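Local coordinates for terminal oxygenase component of carbazole 1,9a-dioxygenase (Nocardioides aromaticivorans, PDB 3GCF), which probably adds both atoms of molecular oxygen to carbazole at a non-heme iron, using electrons received through a Rieske [2Fe-2S] cluster, at residues H34-A39 and W269-L274; F241-T244 and T249-S252. One frame throughout, in Å; residues are numbered along the deposited sequence.

Contact 1. Residues H34-A39 and W269-L274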
# COMPACT_ATOMS: atom_id res chain seq x y z
N HIS A 34 -28.70 -10.07 -10.93
CA HIS A 34 -28.53 -9.94 -12.37
C HIS A 34 -27.44 -10.93 -12.79
O HIS A 34 -26.61 -11.33 -11.97
CB HIS A 34 -28.03 -8.53 -12.74
CG HIS A 34 -29.09 -7.47 -12.71
ND1 HIS A 34 -30.04 -7.34 -13.71
CD2 HIS A 34 -29.34 -6.48 -11.82
CE1 HIS A 34 -30.82 -6.32 -13.43
NE2 HIS A 34 -30.42 -5.78 -12.29
N TRP A 35 -27.46 -11.31 -14.06
CA TRP A 35 -26.43 -12.19 -14.58
C TRP A 35 -25.25 -11.28 -14.94
O TRP A 35 -25.45 -10.14 -15.37
CB TRP A 35 -26.91 -12.89 -15.86
CG TRP A 35 -27.93 -13.96 -15.65
CD1 TRP A 35 -29.28 -13.83 -15.74
CD2 TRP A 35 -27.67 -15.33 -15.35
NE1 TRP A 35 -29.89 -15.04 -15.52
CE2 TRP A 35 -28.92 -15.99 -15.28
CE3 TRP A 35 -26.50 -16.08 -15.14
CZ2 TRP A 35 -29.04 -17.36 -15.01
CZ3 TRP A 35 -26.62 -17.45 -14.87
CH2 TRP A 35 -27.88 -18.07 -14.80
N HIS A 36 -24.04 -11.79 -14.75
CA HIS A 36 -22.81 -11.05 -15.07
C HIS A 36 -21.80 -12.03 -15.64
O HIS A 36 -21.72 -13.17 -15.19
CB HIS A 36 -22.21 -10.41 -13.80
CG HIS A 36 -22.99 -9.25 -13.27
ND1 HIS A 36 -22.97 -8.01 -13.86
CD2 HIS A 36 -23.79 -9.14 -12.18
CE1 HIS A 36 -23.73 -7.18 -13.16
NE2 HIS A 36 -24.24 -7.84 -12.14
N PRO A 37 -21.02 -11.62 -16.65
CA PRO A 37 -20.03 -12.54 -17.21
C PRO A 37 -18.89 -12.74 -16.22
O PRO A 37 -18.52 -11.81 -15.50
CB PRO A 37 -19.58 -11.82 -18.49
CG PRO A 37 -19.75 -10.37 -18.13
CD PRO A 37 -21.08 -10.36 -17.42
N ALA A 38 -18.34 -13.95 -16.18
CA ALA A 38 -17.24 -14.26 -15.28
C ALA A 38 -15.97 -14.60 -16.05
O ALA A 38 -14.87 -14.27 -15.63
CB ALA A 38 -17.62 -15.44 -14.38
N ALA A 39 -16.15 -15.27 -17.17
CA ALA A 39 -15.01 -15.70 -17.97
C ALA A 39 -15.51 -16.20 -19.31
O ALA A 39 -16.71 -16.19 -19.58
CB ALA A 39 -14.28 -16.82 -17.25
N TRP A 269 -27.33 -1.26 -21.54
CA TRP A 269 -28.45 -1.96 -20.95
C TRP A 269 -28.12 -2.49 -19.56
O TRP A 269 -26.97 -2.84 -19.28
CB TRP A 269 -28.87 -3.12 -21.86
CG TRP A 269 -29.05 -2.69 -23.29
CD1 TRP A 269 -28.07 -2.39 -24.19
CD2 TRP A 269 -30.29 -2.42 -23.95
NE1 TRP A 269 -28.62 -1.93 -25.36
CE2 TRP A 269 -29.98 -1.94 -25.24
CE3 TRP A 269 -31.64 -2.52 -23.57
CZ2 TRP A 269 -30.97 -1.57 -26.16
CZ3 TRP A 269 -32.62 -2.15 -24.48
CH2 TRP A 269 -32.28 -1.68 -25.76
N LEU A 270 -29.12 -2.54 -18.69
CA LEU A 270 -28.91 -3.05 -17.34
C LEU A 270 -28.44 -4.50 -17.46
O LEU A 270 -28.86 -5.21 -18.37
CB LEU A 270 -30.21 -2.98 -16.53
CG LEU A 270 -30.58 -1.60 -15.96
CD1 LEU A 270 -32.00 -1.62 -15.41
CD2 LEU A 270 -29.59 -1.24 -14.85
N PRO A 271 -27.57 -4.96 -16.55
CA PRO A 271 -27.02 -4.23 -15.40
C PRO A 271 -25.87 -3.27 -15.73
O PRO A 271 -25.27 -2.69 -14.83
CB PRO A 271 -26.58 -5.35 -14.47
CG PRO A 271 -26.08 -6.38 -15.44
CD PRO A 271 -27.15 -6.37 -16.52
N GLY A 272 -25.57 -3.12 -17.02
CA GLY A 272 -24.49 -2.23 -17.44
C GLY A 272 -23.68 -2.86 -18.56
O GLY A 272 -22.50 -3.17 -18.38
N VAL A 273 -24.31 -3.03 -19.71
CA VAL A 273 -23.68 -3.66 -20.87
C VAL A 273 -23.80 -2.76 -22.10
O VAL A 273 -24.90 -2.36 -22.48
CB VAL A 273 -24.34 -5.03 -21.16
CG1 VAL A 273 -23.57 -5.78 -22.25
CG2 VAL A 273 -24.39 -5.85 -19.87
N LEU A 274 -22.66 -2.46 -22.71
CA LEU A 274 -22.63 -1.60 -23.88
C LEU A 274 -22.77 -2.37 -25.19
O LEU A 274 -22.41 -3.55 -25.27
CB LEU A 274 -21.30 -0.82 -23.93
CG LEU A 274 -21.22 0.41 -24.83
CD1 LEU A 274 -21.90 1.57 -24.13
CD2 LEU A 274 -19.76 0.77 -25.12

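Contact 2. Residues F241-T244 and T249-S252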
# COMPACT_ATOMS: atom_id res chain seq x y z
N PHE A 241 -16.18 16.60 -37.06
CA PHE A 241 -14.96 16.17 -37.73
C PHE A 241 -13.84 17.20 -37.69
O PHE A 241 -12.73 16.92 -38.15
CB PHE A 241 -15.25 15.78 -39.18
CG PHE A 241 -15.98 14.47 -39.32
CD1 PHE A 241 -15.32 13.27 -39.11
CD2 PHE A 241 -17.33 14.45 -39.64
CE1 PHE A 241 -15.99 12.05 -39.23
CE2 PHE A 241 -18.02 13.23 -39.77
CZ PHE A 241 -17.35 12.03 -39.56
N GLU A 242 -14.13 18.37 -37.15
CA GLU A 242 -13.16 19.46 -37.02
C GLU A 242 -13.16 19.97 -35.59
O GLU A 242 -14.19 19.95 -34.91
CB GLU A 242 -13.50 20.65 -37.93
CG GLU A 242 -13.20 20.48 -39.41
CD GLU A 242 -13.20 21.81 -40.16
OE1 GLU A 242 -14.15 22.61 -39.99
OE2 GLU A 242 -12.24 22.06 -40.92
N ALA A 243 -12.01 20.43 -35.13
CA ALA A 243 -11.91 21.00 -33.80
C ALA A 243 -11.48 22.44 -34.03
O ALA A 243 -10.47 22.70 -34.69
CB ALA A 243 -10.86 20.25 -32.98
N THR A 244 -12.27 23.38 -33.51
CA THR A 244 -11.94 24.79 -33.67
C THR A 244 -11.72 25.44 -32.32
O THR A 244 -12.37 25.10 -31.33
CB THR A 244 -13.06 25.56 -34.42
OG1 THR A 244 -14.23 25.63 -33.60
CG2 THR A 244 -13.39 24.85 -35.74
N THR A 249 -9.40 26.46 -37.02
CA THR A 249 -9.44 25.00 -37.04
C THR A 249 -8.07 24.51 -36.60
O THR A 249 -7.07 24.71 -37.29
CB THR A 249 -9.75 24.49 -38.46
OG1 THR A 249 -11.04 24.95 -38.86
CG2 THR A 249 -9.74 22.96 -38.49
N VAL A 250 -8.02 23.86 -35.44
CA VAL A 250 -6.75 23.36 -34.92
C VAL A 250 -6.58 21.87 -35.12
O VAL A 250 -5.48 21.34 -34.94
CB VAL A 250 -6.61 23.70 -33.41
CG1 VAL A 250 -6.64 25.21 -33.21
CG2 VAL A 250 -7.72 23.04 -32.61
N LEU A 251 -7.65 21.19 -35.52
CA LEU A 251 -7.60 19.75 -35.72
C LEU A 251 -8.71 19.33 -36.68
O LEU A 251 -9.81 19.86 -36.63
CB LEU A 251 -7.80 19.06 -34.36
CG LEU A 251 -6.83 18.03 -33.77
CD1 LEU A 251 -5.38 18.48 -33.89
CD2 LEU A 251 -7.21 17.83 -32.31
N SER A 252 -8.42 18.39 -37.57
CA SER A 252 -9.43 17.90 -38.50
C SER A 252 -9.21 16.42 -38.80
O SER A 252 -8.08 15.99 -39.04
CB SER A 252 -9.42 18.70 -39.80
OG SER A 252 -8.12 18.71 -40.37

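Contact 1. Residues H34-A39 and W269-L274
Strand 34-39 passes the turn at Pro-271, the backbones coming nearest at His-34 and Pro-271, whose CA atoms are 6.6 Å apart. A cis peptide bond precedes Pro-271, and its ring packs against two imidazoles. Pro-271 CB lies over one face of the His-34 ring, offset toward the rim, in a CH-pi contact 4.0 Å from the centroid and 21° off the ring normal. On the His-36 side the proline is met by the carbon between the two ring nitrogens: His-36 CE1 stands 3.4 Å from Pro-271 CG, in an oblique approach. With His-36 CG anti to its carbonyl carbon (chi1 -72°), that ring swings across to the turn. Pro-271 CG also sits 3.8 Å from the carbonyl oxygen Trp-35 O. Outside bonds fix both imidazoles: His-34 ND1 to Asp-154 and NE2 to the backbone of Arg-378, His-36 NE2 to the carbonyl of Phe-31. With an alanine at His-36, a gap would probably open beside Pro-271 and the Phe-31 carbonyl would lose this donor. This proline-histidine packing is part of the buried seam between the Rieske and catalytic domains of a Rieske oxygenase.

Contact 2. Residues F241-T244 and T249-S252
Ala-243 and Leu-251 form the antiparallel hydrogen-bonded pair at the middle of this hairpin, and here the packing is tight. Ala-243 N donates to Leu-251 O over 2.7 Å, nearly straight at 164°. On one face of the hairpin the two side chains meet, Ala-243 CB 3.6 Å from Leu-251 CB. A classic beta bulge places Val-250 and Leu-251 together opposite Ala-243, whose carbonyl oxygen therefore takes two N-H groups: Val-250 N at 2.8 Å and, weakly, Leu-251 N at 3.3 Å. With Val-250 CG1 anti to the carbonyl carbon (chi1 -61°), CG2 falls between the backbone N and the carbonyl carbon and comes within 3.5 Å of Ala-243 O. A second subunit packs against this apolar side, its Phe-89 on Val-250 and Leu-251 and its Leu-114 on Ala-243. The other face, carrying Glu-242, Thr-244, Thr-249 and Ser-252, is looser and largely solvent-exposed. There the Glu-242 side chain crosses Thr-249 at about a right angle, OE2 3.6 Å from the methyl CG2, while Thr-244 CG2 lies 3.9 Å from Thr-249 OG1. Backbone bonds thus hold the hairpin together, while Ala-243, Val-250 and Leu-251 offer an apolar surface to the neighbouring subunit.

The centres of contacts 1 and 2 lie 37 Å apart and their nearest atoms about 18 Å apart, so the two do not touch. Contact 1, close to the chain's geometric centre, brings an edge strand of the Rieske-domain sheet (34-40) against the turn between strands 265-269 and 273-277 of the seven-stranded catalytic sheet. Contact 2 belongs to a separate three-stranded sheet at the periphery. In sequence the order is 34-39, 241-244, 249-252, 269-274: the local hairpin falls within the long excursion that contact 1 spans. One contact joins domains within a chain; the other presents a surface to the next subunit, consistent with a trimeric oxygenase.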